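Local coordinates for thymidylate synthase 1 (Bacillus subtilis, PDB 1BKP), which catalyses the reductive methylation of dUMP to dTMP, with 5,10-methylenetetrahydrofolate as both methyl donor and reductant, at residues N8-D13 / I43-R48; L186-N191 / F215-C220. All blocks are in the same frame, centred on the assembly; numbering follows the deposited sequence. Where two conformers were deposited one is given.

Interaction 1. Residues N8-D13 / I43-R48; sequences NSIIKD and ISKQMR
I10 and D13, one helical turn apart on helix 3-17, reach out to K45 and M47 of strand 39-49, whose short segment here runs nearly antiparallel to that of the helix, at 164° and with axes 10.1 Å apart. I10 has CG1 anti to its carbonyl carbon and an extended outer chain, which sends CD1 straight out to the strand. That single methyl does all the touching: CD1 lies 3.6 Å from M47 CG and close to SD, the two side chains crossing at a slant, and on its other flank it meets K45 CB at 4.1 Å. I10 also packs on C220, whose side chain has two conformers.

K45 also points at the helix, but its chain bends at chi2 (-73°) and then runs extended past I10 to D13. Its ammonium NZ is 2.6 Å from D13 OD2, a hydrogen-bonded salt bridge in which NZ comes down on the oxygen from above the carboxylate, 55° out of its plane. K45 CE follows closely, 3.0 Å from the same D13 OD2. The other oxygen, OD1, accepts a hydrogen bond from N17 further along the helix, which probably limits rotation of the carboxylate. With an alanine in place of D13, K45 NZ would probably be left without its carboxylate mate and the lysine tail set free to swing, while N17 would lose its acceptor.

Beyond the helix-facing side, Q46 OE1 accepts a 3.1 Å bond from R48 NH1, lying at the edge of the guanidinium. The contact thus pairs a buried apolar contact of the I10 methyl with the M47 side chain and a charge pair at its partly exposed margin, where the ion pair is likely to tie the N-terminal helix to the sheet.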
ATOM      1  N   ASN A   8      -3.723 -21.310   3.973  1.00 13.36           N
ATOM      2  CA  ASN A   8      -2.912 -22.467   4.113  1.00 15.55           C
ATOM      3  C   ASN A   8      -1.722 -22.394   3.172  1.00 20.33           C
ATOM      4  O   ASN A   8      -0.649 -22.899   3.504  1.00 20.90           O
ATOM      5  CB  ASN A   8      -3.699 -23.727   3.809  1.00 20.22           C
ATOM      6  CG  ASN A   8      -4.667 -24.188   4.919  1.00 16.04           C
ATOM      7  OD1 ASN A   8      -5.383 -25.189   4.720  1.00 20.40           O
ATOM      8  ND2 ASN A   8      -4.801 -23.450   5.962  1.00 14.35           N
ATOM      9  N   SER A   9      -1.910 -21.838   1.955  1.00 18.88           N
ATOM     10  CA  SER A   9      -0.795 -21.697   0.980  1.00 19.24           C
ATOM     11  C   SER A   9       0.244 -20.732   1.495  1.00 17.33           C
ATOM     12  O   SER A   9       1.438 -21.023   1.403  1.00 16.86           O
ATOM     13  CB  SER A   9      -1.243 -21.186  -0.415  1.00 25.68           C
ATOM     14  OG  SER A   9      -1.998 -22.244  -0.983  1.00 37.43           O
ATOM     15  N   ILE A  10      -0.187 -19.599   2.037  1.00 15.99           N
ATOM     16  CA  ILE A  10       0.773 -18.641   2.608  1.00 17.81           C
ATOM     17  C   ILE A  10       1.507 -19.217   3.782  1.00 19.63           C
ATOM     18  O   ILE A  10       2.765 -19.122   3.898  1.00 19.75           O
ATOM     19  CB  ILE A  10       0.085 -17.342   3.003  1.00 17.37           C
ATOM     20  CG1 ILE A  10      -0.478 -16.703   1.682  1.00 24.89           C
ATOM     21  CG2 ILE A  10       1.054 -16.375   3.749  1.00 14.66           C
ATOM     22  CD1 ILE A  10      -1.316 -15.440   1.879  1.00 20.05           C
ATOM     23  N   ILE A  11       0.768 -19.893   4.644  1.00 18.98           N
ATOM     24  CA  ILE A  11       1.438 -20.453   5.857  1.00 18.39           C
ATOM     25  C   ILE A  11       2.518 -21.479   5.452  1.00 16.16           C
ATOM     26  O   ILE A  11       3.594 -21.499   6.017  1.00 17.86           O
ATOM     27  CB  ILE A  11       0.333 -21.133   6.825  1.00 21.67           C
ATOM     28  CG1 ILE A  11      -0.685 -20.076   7.348  1.00 14.46           C
ATOM     29  CG2 ILE A  11       1.068 -21.949   7.948  1.00 25.03           C
ATOM     30  CD1 ILE A  11      -0.048 -19.016   8.233  1.00 16.11           C
ATOM     31  N   LYS A  12       2.213 -22.354   4.493  1.00 12.52           N
ATOM     32  CA  LYS A  12       3.167 -23.374   4.038  1.00 14.83           C
ATOM     33  C   LYS A  12       4.416 -22.719   3.450  1.00 18.91           C
ATOM     34  O   LYS A  12       5.541 -23.211   3.627  1.00 21.20           O
ATOM     35  CB  LYS A  12       2.450 -24.211   2.955  1.00 20.96           C
ATOM     36  CG  LYS A  12       3.128 -25.488   2.492  1.00 34.65           C
ATOM     37  CD  LYS A  12       2.845 -26.630   3.459  1.00 70.18           C
ATOM     38  CE  LYS A  12       3.541 -27.920   3.006  1.00 95.14           C
ATOM     39  NZ  LYS A  12       3.577 -29.009   4.027  1.00 95.28           N
ATOM     40  N   ASP A  13       4.215 -21.585   2.783  1.00 16.94           N
ATOM     41  CA  ASP A  13       5.326 -20.873   2.183  1.00 17.81           C
ATOM     42  C   ASP A  13       6.242 -20.298   3.246  1.00 18.74           C
ATOM     43  O   ASP A  13       7.500 -20.255   3.104  1.00 19.57           O
ATOM     44  CB  ASP A  13       4.806 -19.741   1.269  1.00 21.52           C
ATOM     45  CG  ASP A  13       5.943 -19.023   0.574  1.00 36.01           C
ATOM     46  OD1 ASP A  13       6.745 -19.742  -0.010  1.00 44.66           O
ATOM     47  OD2 ASP A  13       6.088 -17.794   0.585  1.00 40.32           O
ATOM     48  N   ILE A  43       8.078 -11.694   2.643  1.00 16.21           N
ATOM     49  CA  ILE A  43       7.710 -10.340   2.277  1.00 15.79           C
ATOM     50  C   ILE A  43       6.735 -10.283   1.127  1.00 15.59           C
ATOM     51  O   ILE A  43       6.938 -10.961   0.104  1.00 16.41           O
ATOM     52  CB  ILE A  43       9.024  -9.589   1.820  1.00 17.38           C
ATOM     53  CG1 ILE A  43       9.970  -9.341   3.020  1.00 26.83           C
ATOM     54  CG2 ILE A  43       8.767  -8.261   1.297  1.00 18.77           C
ATOM     55  CD1 ILE A  43      11.392  -8.820   2.459  1.00 31.09           C
ATOM     56  N   SER A  44       5.733  -9.412   1.279  1.00 16.26           N
ATOM     57  CA  SER A  44       4.765  -9.125   0.294  1.00 15.19           C
ATOM     58  C   SER A  44       3.920 -10.276  -0.233  1.00 14.03           C
ATOM     59  O   SER A  44       4.232 -10.869  -1.264  1.00 12.42           O
ATOM     60  CB  SER A  44       5.399  -8.291  -0.836  1.00 14.50           C
ATOM     61  OG  SER A  44       4.436  -7.775  -1.707  1.00 17.16           O
ATOM     62  N   LYS A  45       2.788 -10.519   0.416  1.00 14.56           N
ATOM     63  CA  LYS A  45       1.858 -11.603  -0.037  1.00 14.33           C
ATOM     64  C   LYS A  45       0.500 -10.902  -0.301  1.00 12.54           C
ATOM     65  O   LYS A  45       0.189  -9.870   0.306  1.00 12.26           O
ATOM     66  CB  LYS A  45       1.653 -12.682   1.082  1.00 17.26           C
ATOM     67  CG  LYS A  45       2.972 -13.459   1.358  1.00 17.89           C
ATOM     68  CD  LYS A  45       3.233 -14.429   0.170  1.00 18.16           C
ATOM     69  CE  LYS A  45       4.387 -15.329   0.358  1.00 30.33           C
ATOM     70  NZ  LYS A  45       4.241 -16.455  -0.658  1.00 32.55           N
ATOM     71  N   GLN A  46      -0.365 -11.603  -1.014  1.00 12.72           N
ATOM     72  CA  GLN A  46      -1.653 -11.035  -1.388  1.00 15.08           C
ATOM     73  C   GLN A  46      -2.747 -12.108  -1.416  1.00 16.23           C
ATOM     74  O   GLN A  46      -2.502 -13.204  -1.906  1.00 16.41           O
ATOM     75  CB  GLN A  46      -1.560 -10.431  -2.823  1.00 12.57           C
ATOM     76  CG  GLN A  46      -2.886  -9.851  -3.236  1.00 12.93           C
ATOM     77  CD  GLN A  46      -2.869  -9.165  -4.567  1.00 15.42           C
ATOM     78  OE1 GLN A  46      -3.288  -9.762  -5.538  1.00 23.22           O
ATOM     79  NE2 GLN A  46      -2.456  -7.896  -4.612  1.00 19.58           N
ATOM     80  N   MET A  47      -3.934 -11.788  -0.896  1.00 17.43           N
ATOM     81  CA  MET A  47      -5.078 -12.706  -1.006  1.00 18.72           C
ATOM     82  C   MET A  47      -6.134 -11.899  -1.729  1.00 16.29           C
ATOM     83  O   MET A  47      -6.238 -10.672  -1.459  1.00 14.04           O
ATOM     84  CB  MET A  47      -5.569 -13.152   0.400  1.00 20.44           C
ATOM     85  CG  MET A  47      -4.508 -14.062   1.051  1.00 24.81           C
ATOM     86  SD  MET A  47      -4.979 -14.491   2.761  1.00 29.24           S
ATOM     87  CE  MET A  47      -4.804 -13.036   3.492  1.00 27.47           C
ATOM     88  N   ARG A  48      -6.873 -12.564  -2.650  1.00 14.74           N
ATOM     89  CA  ARG A  48      -7.940 -11.866  -3.414  1.00 15.96           C
ATOM     90  C   ARG A  48      -9.160 -12.766  -3.378  1.00 16.79           C
ATOM     91  O   ARG A  48      -9.017 -13.984  -3.566  1.00 16.08           O
ATOM     92  CB  ARG A  48      -7.579 -11.723  -4.891  1.00 12.48           C
ATOM     93  CG  ARG A  48      -6.277 -11.087  -5.162  1.00 25.29           C
ATOM     94  CD  ARG A  48      -6.080 -10.971  -6.676  1.00 29.02           C
ATOM     95  NE  ARG A  48      -6.864  -9.988  -7.449  1.00 32.33           N
ATOM     96  CZ  ARG A  48      -6.299  -8.907  -8.033  1.00 29.50           C
ATOM     97  NH1 ARG A  48      -5.036  -8.563  -7.766  1.00 19.86           N
ATOM     98  NH2 ARG A  48      -7.005  -8.112  -8.798  1.00 19.01           N
TER

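Interaction 2. Residues L186-N191 / F215-C220; sequences LGNPFN and FNIGDC
Near the start of helix 188-206, N191 N bonds to G187 O, and the helix faces strand 209-223 with N188 CA 9.0 Å from I217 CA and N191 CA 9.2 Å from F215 CA. The F215 ring fills much of this gap. Its CG stands anti to the backbone N (chi1 -169°), which carries the ring out from the strand to the helix. N188 ND2 approaches F215 CE1 obliquely at 3.7 Å, its amide plane 85° from that of the ring, and lies 4.0 Å from I217 CD1, the N188 and I217 side chains crossing at about a right angle. The ND2 of this buried amide donates to N182 OD1. N191 CB rests 3.9 Å from F215 CZ, while the backbone O of N191 sits 3.8 Å from F215 CE2. The contact is therefore van der Waals in kind, a phenyl ring set against two asparagines. It joins helix and second strand of the beta-alpha-beta unit 172-183, 188-206, 209-223, beside the nucleotide site: N182 and N191 are predicted to bind dUMP, which is shared between the two subunits, and catalytic C160 is about 5 Å from N191, side chain to side chain.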
ATOM      1  N   LEU A 186      -2.399 -15.310  14.581  1.00 17.93           N
ATOM      2  CA  LEU A 186      -3.389 -14.630  15.377  1.00 20.07           C
ATOM      3  C   LEU A 186      -4.072 -13.398  14.741  1.00 22.85           C
ATOM      4  O   LEU A 186      -5.235 -13.202  14.890  1.00 27.29           O
ATOM      5  CB  LEU A 186      -2.731 -14.213  16.672  1.00 19.46           C
ATOM      6  CG  LEU A 186      -2.217 -15.483  17.437  1.00 23.77           C
ATOM      7  CD1 LEU A 186      -1.261 -15.046  18.517  1.00 26.93           C
ATOM      8  CD2 LEU A 186      -3.396 -16.252  18.066  1.00 23.12           C
ATOM      9  N   GLY A 187      -3.327 -12.562  14.075  1.00 20.21           N
ATOM     10  CA  GLY A 187      -3.932 -11.390  13.539  1.00 15.90           C
ATOM     11  C   GLY A 187      -4.570 -11.467  12.148  1.00 14.91           C
ATOM     12  O   GLY A 187      -5.667 -10.971  11.964  1.00 15.97           O
ATOM     13  N   ASN A 188      -3.925 -12.132  11.204  1.00 12.93           N
ATOM     14  CA  ASN A 188      -4.467 -12.146   9.857  1.00 13.16           C
ATOM     15  C   ASN A 188      -5.945 -12.640   9.690  1.00 16.15           C
ATOM     16  O   ASN A 188      -6.766 -11.944   8.999  1.00 14.89           O
ATOM     17  CB  ASN A 188      -3.542 -12.950   8.948  1.00 10.56           C
ATOM     18  CG  ASN A 188      -4.038 -12.989   7.525  1.00 11.02           C
ATOM     19  OD1 ASN A 188      -4.525 -14.013   7.084  1.00 17.53           O
ATOM     20  ND2 ASN A 188      -3.757 -11.915   6.755  1.00  9.94           N
ATOM     21  N   PRO A 189      -6.315 -13.787  10.285  1.00 14.85           N
ATOM     22  CA  PRO A 189      -7.739 -14.207  10.058  1.00 15.30           C
ATOM     23  C   PRO A 189      -8.762 -13.238  10.547  1.00 15.09           C
ATOM     24  O   PRO A 189      -9.766 -12.975   9.871  1.00 18.53           O
ATOM     25  CB  PRO A 189      -7.827 -15.596  10.733  1.00 14.84           C
ATOM     26  CG  PRO A 189      -6.339 -16.122  10.758  1.00 12.22           C
ATOM     27  CD  PRO A 189      -5.559 -14.821  11.068  1.00 12.39           C
ATOM     28  N   PHE A 190      -8.480 -12.609  11.685  1.00 13.61           N
ATOM     29  CA  PHE A 190      -9.375 -11.610  12.288  1.00 13.57           C
ATOM     30  C   PHE A 190      -9.468 -10.373  11.335  1.00 16.03           C
ATOM     31  O   PHE A 190     -10.550  -9.831  11.091  1.00 14.47           O
ATOM     32  CB  PHE A 190      -8.723 -11.223  13.581  1.00 12.64           C
ATOM     33  CG  PHE A 190      -9.483 -10.259  14.421  1.00 13.50           C
ATOM     34  CD1 PHE A 190     -10.417 -10.710  15.397  1.00 12.91           C
ATOM     35  CD2 PHE A 190      -9.193  -8.912  14.348  1.00 13.82           C
ATOM     36  CE1 PHE A 190     -11.003  -9.801  16.259  1.00 12.60           C
ATOM     37  CE2 PHE A 190      -9.805  -7.975  15.240  1.00 14.52           C
ATOM     38  CZ  PHE A 190     -10.690  -8.428  16.175  1.00 14.00           C
ATOM     39  N   ASN A 191      -8.312  -9.876  10.888  1.00 15.85           N
ATOM     40  CA  ASN A 191      -8.215  -8.681  10.027  1.00 16.78           C
ATOM     41  C   ASN A 191      -8.817  -8.861   8.632  1.00 12.76           C
ATOM     42  O   ASN A 191      -9.557  -7.994   8.170  1.00 13.73           O
ATOM     43  CB  ASN A 191      -6.753  -8.300   9.898  1.00 11.32           C
ATOM     44  CG  ASN A 191      -6.230  -7.568  11.108  1.00 18.31           C
ATOM     45  OD1 ASN A 191      -6.975  -6.823  11.822  1.00 17.06           O
ATOM     46  ND2 ASN A 191      -4.962  -7.731  11.348  1.00 17.82           N
ATOM     47  N   PHE A 215      -6.349  -8.204  -0.117  1.00 15.68           N
ATOM     48  CA  PHE A 215      -5.750  -7.958   1.205  1.00 13.29           C
ATOM     49  C   PHE A 215      -4.261  -8.206   1.023  1.00 11.29           C
ATOM     50  O   PHE A 215      -3.825  -9.298   0.646  1.00 10.97           O
ATOM     51  CB  PHE A 215      -6.328  -8.930   2.213  1.00 12.77           C
ATOM     52  CG  PHE A 215      -5.969  -8.577   3.692  1.00 13.82           C
ATOM     53  CD1 PHE A 215      -4.704  -8.871   4.211  1.00 11.68           C
ATOM     54  CD2 PHE A 215      -6.883  -7.889   4.485  1.00 14.69           C
ATOM     55  CE1 PHE A 215      -4.304  -8.463   5.538  1.00 11.42           C
ATOM     56  CE2 PHE A 215      -6.549  -7.449   5.851  1.00 16.10           C
ATOM     57  CZ  PHE A 215      -5.271  -7.730   6.379  1.00 13.90           C
ATOM     58  N   ASN A 216      -3.517  -7.146   1.152  1.00 11.56           N
ATOM     59  CA  ASN A 216      -2.049  -7.189   0.947  1.00  9.93           C
ATOM     60  C   ASN A 216      -1.340  -7.161   2.254  1.00 10.92           C
ATOM     61  O   ASN A 216      -1.708  -6.349   3.102  1.00 11.01           O
ATOM     62  CB  ASN A 216      -1.623  -5.913   0.225  1.00 11.48           C
ATOM     63  CG  ASN A 216      -2.121  -5.878  -1.232  1.00 13.95           C
ATOM     64  OD1 ASN A 216      -1.850  -6.816  -1.990  1.00 19.23           O
ATOM     65  ND2 ASN A 216      -3.008  -4.943  -1.549  1.00 11.74           N
ATOM     66  N   ILE A 217      -0.225  -7.876   2.371  1.00 13.78           N
ATOM     67  CA  ILE A 217       0.498  -7.831   3.672  1.00 13.33           C
ATOM     68  C   ILE A 217       1.987  -7.631   3.350  1.00 11.21           C
ATOM     69  O   ILE A 217       2.494  -8.263   2.427  1.00 11.79           O
ATOM     70  CB  ILE A 217       0.437  -9.142   4.446  1.00 13.83           C
ATOM     71  CG1 ILE A 217      -0.991  -9.624   4.708  1.00 11.03           C
ATOM     72  CG2 ILE A 217       1.043  -8.951   5.856  1.00 12.11           C
ATOM     73  CD1 ILE A 217      -1.348 -10.737   3.802  1.00 11.68           C
ATOM     74  N   GLY A 218       2.628  -6.709   4.065  1.00  9.68           N
ATOM     75  CA  GLY A 218       4.068  -6.478   3.838  1.00 12.53           C
ATOM     76  C   GLY A 218       4.926  -7.481   4.597  1.00 11.13           C
ATOM     77  O   GLY A 218       5.303  -8.479   4.059  1.00 13.35           O
ATOM     78  N   ASP A 219       5.129  -7.325   5.901  1.00 12.37           N
ATOM     79  CA  ASP A 219       5.950  -8.363   6.574  1.00 12.05           C
ATOM     80  C   ASP A 219       4.990  -9.469   7.097  1.00 14.20           C
ATOM     81  O   ASP A 219       4.237  -9.238   8.010  1.00 13.08           O
ATOM     82  CB  ASP A 219       6.653  -7.743   7.725  1.00 14.10           C
ATOM     83  CG  ASP A 219       7.706  -8.686   8.310  1.00 29.68           C
ATOM     84  OD1 ASP A 219       7.318  -9.634   8.973  1.00 29.23           O
ATOM     85  OD2 ASP A 219       8.893  -8.551   8.024  1.00 34.92           O
ATOM     86  N   CYS A 220       5.046 -10.644   6.494  0.50 20.95           N
ATOM     87  CA  CYS A 220       4.203 -11.767   6.844  0.50 27.36           C
ATOM     88  C   CYS A 220       4.976 -12.666   7.828  0.50 21.77           C
ATOM     89  O   CYS A 220       5.883 -13.350   7.396  0.50 18.40           O
ATOM     90  CB  CYS A 220       4.026 -12.522   5.568  0.50 33.97           C
ATOM     91  SG  CYS A 220       2.540 -13.361   5.423  0.50 37.62           S
TER

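In the fold
Interactions 1 and 2 lie about 9 Å apart, centre to centre, and share one sheet, in which strands 39-49 and 209-223 are antiparallel neighbours. Their backbones probably join through F215 N and M47 O at 2.8 Å, and their side chains through Q46 NE2 and N216 OD1 at 2.9 Å. M47 connects both contacts: beyond I10, its CE packs 3.6 Å from N188 ND2. Interaction 2 stands next to the predicted dUMP site and the catalytic cysteine, whereas interaction 1 lies one strand further across the sheet, the M47 side chain about 6 Å from that of N182. Both touch the second subunit: R48 bonds to S44 O of the partner chain, and D219 salt-bridges its K169.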